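Long-range contacts in matrix protein VP40 (Lake Victoria marburgvirus, PDB 5B0V), which drives assembly and budding of the virus particle as its matrix protein, recruiting host proteins of the multivesicular body pathway: residues G52-D60 against A116-I124; P95-M103 against V287-F295. All coordinates share one frame; numbering follows the deposited sequence.

Contact 1 of 2, residues G52-D60 against A116-I124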
loop_
_atom_site.group_PDB
_atom_site.type_symbol
_atom_site.label_atom_id
_atom_site.label_comp_id
_atom_site.label_asym_id
_atom_site.label_seq_id
_atom_site.Cartn_x
_atom_site.Cartn_y
_atom_site.Cartn_z
ATOM N N GLY A 52 -0.108 3.099 -17.246
ATOM C CA GLY A 52 0.328 2.160 -16.158
ATOM C C GLY A 52 -0.809 1.618 -15.300
ATOM O O GLY A 52 -1.926 2.092 -15.369
ATOM N N ILE A 53 -0.519 0.612 -14.487
ATOM C CA ILE A 53 -1.523 -0.027 -13.619
ATOM C C ILE A 53 -0.976 -0.213 -12.190
ATOM O O ILE A 53 0.169 -0.589 -12.024
ATOM C CB ILE A 53 -1.962 -1.380 -14.237
ATOM C CG1 ILE A 53 -2.344 -2.427 -13.198
ATOM C CG2 ILE A 53 -0.830 -1.984 -15.069
ATOM C CD1 ILE A 53 -3.357 -3.404 -13.751
ATOM N N THR A 54 -1.775 0.077 -11.161
ATOM C CA THR A 54 -1.300 -0.083 -9.796
ATOM C C THR A 54 -1.825 -1.371 -9.189
ATOM O O THR A 54 -2.884 -1.827 -9.514
ATOM C CB THR A 54 -1.629 1.133 -8.884
ATOM O OG1 THR A 54 -2.950 1.010 -8.357
ATOM C CG2 THR A 54 -1.509 2.441 -9.649
ATOM N N PRO A 55 -1.076 -1.948 -8.266
ATOM C CA PRO A 55 -1.527 -3.206 -7.755
ATOM C C PRO A 55 -2.457 -3.072 -6.580
ATOM O O PRO A 55 -2.639 -1.995 -6.023
ATOM C CB PRO A 55 -0.227 -3.874 -7.305
ATOM C CG PRO A 55 0.677 -2.739 -6.955
ATOM C CD PRO A 55 0.194 -1.512 -7.662
ATOM N N ASN A 56 -3.020 -4.185 -6.172
ATOM C CA ASN A 56 -3.615 -4.205 -4.862
ATOM C C ASN A 56 -2.991 -5.343 -4.102
ATOM O O ASN A 56 -2.140 -6.058 -4.611
ATOM C CB ASN A 56 -5.138 -4.287 -4.916
ATOM C CG ASN A 56 -5.606 -5.436 -5.736
ATOM O OD1 ASN A 56 -5.299 -6.573 -5.438
ATOM N ND2 ASN A 56 -6.321 -5.141 -6.808
ATOM N N TYR A 57 -3.382 -5.493 -2.859
ATOM C CA TYR A 57 -2.529 -6.184 -1.922
ATOM C C TYR A 57 -3.150 -7.475 -1.475
ATOM O O TYR A 57 -4.372 -7.621 -1.397
ATOM C CB TYR A 57 -2.230 -5.271 -0.703
ATOM C CG TYR A 57 -1.721 -6.001 0.510
ATOM C CD1 TYR A 57 -0.380 -6.370 0.616
ATOM C CD2 TYR A 57 -2.579 -6.363 1.525
ATOM C CE1 TYR A 57 0.091 -7.063 1.726
ATOM C CE2 TYR A 57 -2.128 -7.049 2.641
ATOM C CZ TYR A 57 -0.792 -7.399 2.745
ATOM O OH TYR A 57 -0.370 -8.101 3.855
ATOM N N VAL A 58 -2.275 -8.414 -1.170
ATOM C CA VAL A 58 -2.679 -9.626 -0.523
ATOM C C VAL A 58 -1.471 -10.087 0.267
ATOM O O VAL A 58 -0.348 -9.981 -0.230
ATOM C CB VAL A 58 -3.166 -10.658 -1.574
ATOM C CG1 VAL A 58 -2.035 -11.119 -2.481
ATOM C CG2 VAL A 58 -3.801 -11.848 -0.890
ATOM N N GLY A 59 -1.696 -10.569 1.485
ATOM C CA GLY A 59 -0.601 -11.018 2.348
ATOM C C GLY A 59 -0.907 -11.188 3.824
ATOM O O GLY A 59 -2.034 -11.038 4.260
ATOM N N ASP A 60 0.112 -11.515 4.594
ATOM C CA ASP A 60 -0.014 -11.645 6.043
ATOM C C ASP A 60 0.887 -10.654 6.757
ATOM O O ASP A 60 1.238 -10.828 7.908
ATOM C CB ASP A 60 0.297 -13.071 6.518
ATOM C CG ASP A 60 1.690 -13.556 6.110
ATOM O OD1 ASP A 60 2.525 -12.783 5.591
ATOM O OD2 ASP A 60 1.953 -14.762 6.290
ATOM N N ALA A 116 5.416 2.564 -1.238
ATOM C CA ALA A 116 6.071 2.825 -2.504
ATOM C C ALA A 116 5.644 1.788 -3.554
ATOM O O ALA A 116 5.473 2.096 -4.731
ATOM C CB ALA A 116 7.567 2.817 -2.316
ATOM N N LEU A 117 5.476 0.550 -3.121
ATOM C CA LEU A 117 5.174 -0.529 -4.046
ATOM C C LEU A 117 3.735 -0.402 -4.505
ATOM O O LEU A 117 3.462 -0.407 -5.694
ATOM C CB LEU A 117 5.448 -1.897 -3.395
ATOM C CG LEU A 117 6.921 -2.360 -3.402
ATOM C CD1 LEU A 117 7.108 -3.599 -2.548
ATOM C CD2 LEU A 117 7.422 -2.619 -4.818
ATOM N N LEU A 118 2.823 -0.225 -3.561
ATOM C CA LEU A 118 1.403 -0.158 -3.888
ATOM C C LEU A 118 0.981 1.178 -4.515
ATOM O O LEU A 118 -0.089 1.256 -5.101
ATOM C CB LEU A 118 0.573 -0.432 -2.642
ATOM C CG LEU A 118 0.716 -1.830 -2.059
ATOM C CD1 LEU A 118 0.087 -1.899 -0.682
ATOM C CD2 LEU A 118 0.088 -2.856 -2.985
ATOM N N THR A 119 1.797 2.227 -4.410
ATOM C CA THR A 119 1.456 3.459 -5.115
ATOM C C THR A 119 1.995 3.493 -6.546
ATOM O O THR A 119 1.591 4.343 -7.324
ATOM C CB THR A 119 1.876 4.730 -4.342
ATOM O OG1 THR A 119 3.253 4.656 -3.946
ATOM C CG2 THR A 119 0.986 4.909 -3.114
ATOM N N GLY A 120 2.872 2.553 -6.907
ATOM C CA GLY A 120 3.487 2.568 -8.222
ATOM C C GLY A 120 2.549 2.162 -9.353
ATOM O O GLY A 120 1.692 1.289 -9.182
ATOM N N SER A 121 2.718 2.812 -10.504
ATOM C CA SER A 121 2.098 2.399 -11.747
ATOM C C SER A 121 3.091 1.551 -12.519
ATOM O O SER A 121 4.215 2.002 -12.788
ATOM C CB SER A 121 1.737 3.613 -12.591
ATOM O OG SER A 121 0.427 4.068 -12.287
ATOM N N TYR A 122 2.678 0.347 -12.919
ATOM C CA TYR A 122 3.553 -0.561 -13.633
ATOM C C TYR A 122 3.206 -0.842 -15.104
ATOM O O TYR A 122 2.054 -0.811 -15.514
ATOM C CB TYR A 122 3.646 -1.868 -12.859
ATOM C CG TYR A 122 4.097 -1.675 -11.441
ATOM C CD1 TYR A 122 3.197 -1.303 -10.459
ATOM C CD2 TYR A 122 5.431 -1.842 -11.080
ATOM C CE1 TYR A 122 3.596 -1.122 -9.147
ATOM C CE2 TYR A 122 5.835 -1.662 -9.767
ATOM C CZ TYR A 122 4.910 -1.293 -8.804
ATOM O OH TYR A 122 5.289 -1.108 -7.496
ATOM N N THR A 123 4.256 -1.132 -15.869
ATOM C CA THR A 123 4.204 -1.435 -17.287
ATOM C C THR A 123 5.049 -2.653 -17.557
ATOM O O THR A 123 5.967 -2.948 -16.813
ATOM C CB THR A 123 4.769 -0.215 -18.041
ATOM O OG1 THR A 123 3.715 0.730 -18.145
ATOM C CG2 THR A 123 5.252 -0.491 -19.434
ATOM N N ILE A 124 4.726 -3.368 -18.624
ATOM C CA ILE A 124 5.556 -4.492 -19.065
ATOM C C ILE A 124 6.128 -4.203 -20.454
ATOM O O ILE A 124 5.424 -3.689 -21.319
ATOM C CB ILE A 124 4.763 -5.818 -19.026
ATOM C CG1 ILE A 124 5.708 -6.988 -18.849
ATOM C CG2 ILE A 124 3.935 -6.014 -20.273
ATOM C CD1 ILE A 124 4.984 -8.289 -18.564
#
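Pro55 meets the ring of Tyr122 at its edge, the two side chains crossing at about a right angle, with Pro55 CD 3.7 Å from Tyr122 CE1. The phenol stands beside its own backbone N (chi1 -56°), and from there its hydroxyl reaches back to the end of helix 110-119, where Tyr122 OH donates to Leu117 O over 2.7 Å, in the carbonyl plane and on a lone pair. Leu117 O also accepts from Gly120 N, so two donors fix the turn out of the helix. Next to the ring the backbones pair once, antiparallel, and Ile53 O lies at the ring's edge, in plane. Tyr122 N gives Ile53 O a nearly straight bond (2.8 Å, 168°), though from above the carbonyl plane, and Ile53 N returns one to Tyr122 O. Proline at 55 has no N-H to offer Gly120 O, in keeping with the bridge staying single; its CD packs there instead. Leu118 CD2 lies 4.0 Å from Pro55 CG and 4.1 Å from Tyr57 CB. Thr54 turns its methyl to Gly120 O and Ser121 OG and its hydroxyl to Tyr57 N of the second subunit, and Tyr57 of this chain packs on Leu118 of that subunit. The bridge and the phenol satisfy Ile53 N and O, Tyr122 N and O and Leu117 O, tying segment 52-60 to the helix end beside the dimer interface.

Contact 2 of 2, residues P95-M103 against V287-F295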
loop_
_atom_site.group_PDB
_atom_site.type_symbol
_atom_site.label_atom_id
_atom_site.label_comp_id
_atom_site.label_asym_id
_atom_site.label_seq_id
_atom_site.Cartn_x
_atom_site.Cartn_y
_atom_site.Cartn_z
ATOM N N PRO A 95 -1.862 -15.570 -16.410
ATOM C CA PRO A 95 -1.286 -15.211 -15.139
ATOM C C PRO A 95 0.235 -15.416 -15.128
ATOM O O PRO A 95 0.729 -16.303 -15.823
ATOM C CB PRO A 95 -1.951 -16.194 -14.175
ATOM C CG PRO A 95 -2.134 -17.415 -14.985
ATOM C CD PRO A 95 -2.370 -16.954 -16.390
ATOM N N ALA A 96 0.955 -14.612 -14.338
ATOM C CA ALA A 96 2.395 -14.766 -14.160
ATOM C C ALA A 96 2.839 -14.295 -12.781
ATOM O O ALA A 96 2.258 -13.362 -12.202
ATOM C CB ALA A 96 3.124 -13.975 -15.218
ATOM N N TRP A 97 3.922 -14.901 -12.304
ATOM C CA TRP A 97 4.438 -14.662 -10.955
ATOM C C TRP A 97 5.834 -14.082 -10.982
ATOM O O TRP A 97 6.744 -14.688 -11.500
ATOM C CB TRP A 97 4.425 -15.979 -10.191
ATOM C CG TRP A 97 3.009 -16.384 -9.893
ATOM C CD1 TRP A 97 2.292 -16.060 -8.773
ATOM C CD2 TRP A 97 2.126 -17.140 -10.732
ATOM N NE1 TRP A 97 1.025 -16.591 -8.857
ATOM C CE2 TRP A 97 0.905 -17.265 -10.042
ATOM C CE3 TRP A 97 2.256 -17.746 -11.989
ATOM C CZ2 TRP A 97 -0.187 -17.966 -10.563
ATOM C CZ3 TRP A 97 1.151 -18.458 -12.520
ATOM C CH2 TRP A 97 -0.049 -18.554 -11.797
ATOM N N LEU A 98 5.986 -12.912 -10.381
ATOM C CA LEU A 98 7.172 -12.089 -10.536
ATOM C C LEU A 98 7.772 -11.758 -9.172
ATOM O O LEU A 98 7.349 -10.816 -8.501
ATOM C CB LEU A 98 6.775 -10.806 -11.271
ATOM C CG LEU A 98 6.074 -11.073 -12.616
ATOM C CD1 LEU A 98 5.361 -9.843 -13.145
ATOM C CD2 LEU A 98 7.055 -11.564 -13.646
ATOM N N PRO A 99 8.723 -12.564 -8.712
ATOM C CA PRO A 99 9.405 -12.245 -7.457
ATOM C C PRO A 99 10.132 -10.922 -7.555
ATOM O O PRO A 99 10.702 -10.629 -8.594
ATOM C CB PRO A 99 10.418 -13.368 -7.334
ATOM C CG PRO A 99 9.750 -14.499 -8.010
ATOM C CD PRO A 99 8.997 -13.929 -9.160
ATOM N N LEU A 100 10.104 -10.127 -6.501
ATOM C CA LEU A 100 10.860 -8.872 -6.463
ATOM C C LEU A 100 11.947 -8.886 -5.419
ATOM O O LEU A 100 12.769 -7.994 -5.416
ATOM C CB LEU A 100 9.954 -7.703 -6.101
ATOM C CG LEU A 100 8.664 -7.538 -6.904
ATOM C CD1 LEU A 100 7.889 -6.391 -6.283
ATOM C CD2 LEU A 100 8.950 -7.260 -8.367
ATOM N N GLY A 101 11.913 -9.852 -4.502
ATOM C CA GLY A 101 12.908 -9.941 -3.461
ATOM C C GLY A 101 12.396 -10.329 -2.098
ATOM O O GLY A 101 11.200 -10.275 -1.807
ATOM N N ILE A 102 13.341 -10.684 -1.246
ATOM C CA ILE A 102 13.080 -10.907 0.158
ATOM C C ILE A 102 13.806 -9.853 0.972
ATOM O O ILE A 102 14.973 -9.639 0.764
ATOM C CB ILE A 102 13.579 -12.284 0.548
ATOM C CG1 ILE A 102 12.790 -13.323 -0.241
ATOM C CG2 ILE A 102 13.458 -12.478 2.051
ATOM C CD1 ILE A 102 13.205 -14.727 0.054
HETATM N N MSE A 103 13.125 -9.219 1.917
HETATM C CA MSE A 103 13.725 -8.151 2.734
HETATM C C MSE A 103 13.355 -8.290 4.182
HETATM O O MSE A 103 12.266 -8.728 4.532
HETATM C CB MSE A 103 13.220 -6.787 2.273
HETATM C CG MSE A 103 14.090 -5.614 2.725
HETATM SE SE MSE A 103 13.161 -3.957 2.208
HETATM C CE MSE A 103 11.774 -4.176 3.580
ATOM N N VAL A 287 17.049 -22.359 4.221
ATOM C CA VAL A 287 16.966 -21.170 3.370
ATOM C C VAL A 287 15.733 -21.126 2.527
ATOM O O VAL A 287 15.362 -22.079 1.902
ATOM C CB VAL A 287 18.118 -21.034 2.397
ATOM C CG1 VAL A 287 19.347 -20.600 3.135
ATOM C CG2 VAL A 287 18.377 -22.332 1.682
ATOM N N TYR A 288 15.116 -19.967 2.504
ATOM C CA TYR A 288 13.953 -19.755 1.706
ATOM C C TYR A 288 14.376 -19.013 0.475
ATOM O O TYR A 288 15.325 -18.262 0.495
ATOM C CB TYR A 288 12.917 -18.951 2.495
ATOM C CG TYR A 288 12.255 -19.787 3.547
ATOM C CD1 TYR A 288 12.849 -19.978 4.765
ATOM C CD2 TYR A 288 11.064 -20.404 3.308
ATOM C CE1 TYR A 288 12.261 -20.745 5.736
ATOM C CE2 TYR A 288 10.468 -21.184 4.271
ATOM C CZ TYR A 288 11.078 -21.358 5.481
ATOM O OH TYR A 288 10.450 -22.118 6.446
ATOM N N PHE A 289 13.673 -19.237 -0.610
ATOM C CA PHE A 289 13.940 -18.484 -1.808
ATOM C C PHE A 289 12.646 -18.386 -2.609
ATOM O O PHE A 289 11.666 -19.082 -2.342
ATOM C CB PHE A 289 15.101 -19.126 -2.616
ATOM C CG PHE A 289 14.768 -20.456 -3.252
ATOM C CD1 PHE A 289 14.909 -21.639 -2.540
ATOM C CD2 PHE A 289 14.345 -20.523 -4.555
ATOM C CE1 PHE A 289 14.620 -22.865 -3.116
ATOM C CE2 PHE A 289 14.053 -21.734 -5.135
ATOM C CZ PHE A 289 14.185 -22.904 -4.421
ATOM N N GLN A 290 12.651 -17.498 -3.579
ATOM C CA GLN A 290 11.463 -17.229 -4.348
ATOM C C GLN A 290 11.593 -17.790 -5.738
ATOM O O GLN A 290 12.638 -17.637 -6.379
ATOM C CB GLN A 290 11.270 -15.736 -4.501
ATOM C CG GLN A 290 11.270 -14.943 -3.224
ATOM C CD GLN A 290 10.722 -13.579 -3.503
ATOM O OE1 GLN A 290 11.453 -12.695 -3.953
ATOM N NE2 GLN A 290 9.399 -13.418 -3.320
ATOM N N ALA A 291 10.518 -18.428 -6.193
ATOM C CA ALA A 291 10.367 -18.825 -7.582
ATOM C C ALA A 291 8.902 -18.688 -7.934
ATOM O O ALA A 291 8.073 -18.661 -7.039
ATOM C CB ALA A 291 10.811 -20.242 -7.778
ATOM N N PRO A 292 8.578 -18.611 -9.236
ATOM C CA PRO A 292 7.197 -18.510 -9.638
ATOM C C PRO A 292 6.348 -19.620 -9.092
ATOM O O PRO A 292 6.787 -20.735 -9.006
ATOM C CB PRO A 292 7.290 -18.585 -11.149
ATOM C CG PRO A 292 8.544 -17.844 -11.453
ATOM C CD PRO A 292 9.480 -18.320 -10.370
ATOM N N GLU A 293 5.137 -19.274 -8.691
ATOM C CA GLU A 293 4.190 -20.211 -8.110
ATOM C C GLU A 293 4.012 -21.447 -9.000
ATOM O O GLU A 293 4.041 -22.572 -8.526
ATOM C CB GLU A 293 2.861 -19.484 -7.858
ATOM C CG GLU A 293 1.724 -20.325 -7.314
ATOM C CD GLU A 293 1.959 -20.819 -5.902
ATOM O OE1 GLU A 293 3.020 -20.546 -5.335
ATOM O OE2 GLU A 293 1.075 -21.509 -5.361
ATOM N N ASN A 294 3.884 -21.232 -10.302
ATOM C CA ASN A 294 3.754 -22.350 -11.253
ATOM C C ASN A 294 5.071 -23.002 -11.640
ATOM O O ASN A 294 5.095 -23.772 -12.578
ATOM C CB ASN A 294 3.054 -21.911 -12.547
ATOM C CG ASN A 294 3.828 -20.823 -13.301
ATOM O OD1 ASN A 294 4.742 -20.175 -12.749
ATOM N ND2 ASN A 294 3.440 -20.586 -14.548
ATOM N N PHE A 295 6.173 -22.696 -10.981
ATOM C CA PHE A 295 7.438 -23.336 -11.343
ATOM C C PHE A 295 7.404 -24.801 -10.884
ATOM O O PHE A 295 6.976 -25.051 -9.754
ATOM C CB PHE A 295 8.584 -22.607 -10.666
ATOM C CG PHE A 295 9.929 -22.937 -11.210
ATOM C CD1 PHE A 295 10.456 -22.226 -12.257
ATOM C CD2 PHE A 295 10.676 -23.953 -10.655
ATOM C CE1 PHE A 295 11.716 -22.523 -12.744
ATOM C CE2 PHE A 295 11.940 -24.268 -11.130
ATOM C CZ PHE A 295 12.468 -23.548 -12.179
#
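Trp97 and Pro292 mark the nearest backbone approach, 4.9 Å between their CA atoms, while strands 95-103 and 287-290 run roughly antiparallel at 155° with their axes 7.6 Å apart, too far for backbone pairing. Glu293 lays its CB over the indole of Trp97, 3.5 Å from the centroid of the five-membered ring and nearly on the ring normal, a CH-pi contact. With CG anti to the backbone N and a bend at chi2, the glutamate carries its carboxylate away from the indole, to a salt bridge of OE1 with Lys253 and a hydrogen bond from Ser259 N. Asn294 lies by the six-membered ring, its amide turned 50° from the ring plane, with OD1 3.6 Å from Trp97 CE3. A type I turn from Pro292 to Phe295 brings Glu293 and Asn294 to the indole, and Pro292 CG rests 3.6 Å from Trp97 O. The contact joins two separate sheets, which in filovirus VP40 belong to the N-terminal and C-terminal domains, so it lies between domains. Leu100 and Gly101 form a classic beta bulge opposite Phe75, and Gln290 reaches into it. Its aliphatic part runs counter to both neighbours, CB against Pro99 CB and CG against Ile102 CG1, the latter 3.7 Å away. At its end OE1 accepts a weak, bent bond from Gly101 N (2.9 Å, 123°), while NE2 donates to Phe75 O. A glutamine suits this place because one amide can serve both the bulge and the neighbouring strand; glycine suits the positive phi of the bulge.

Contacts 1 and 2 lie about 16 Å apart, centre to centre, and both reach the same mixed sheet. Strands 56-59 and 91-104 are its outermost strands within the chain, so contact 1 involves one border and contact 2 the other. The two touch directly where Leu117 CD2 of the helix lies 4.1 Å from Leu100 CD1 of the bulged strand; strand 91-104 leads on to helix 110-119 in the chain. Their surroundings differ: residues of the second subunit pack at contact 1, whereas contact 2 joins two sheets within one chain and is touched by no other chain of the assembly.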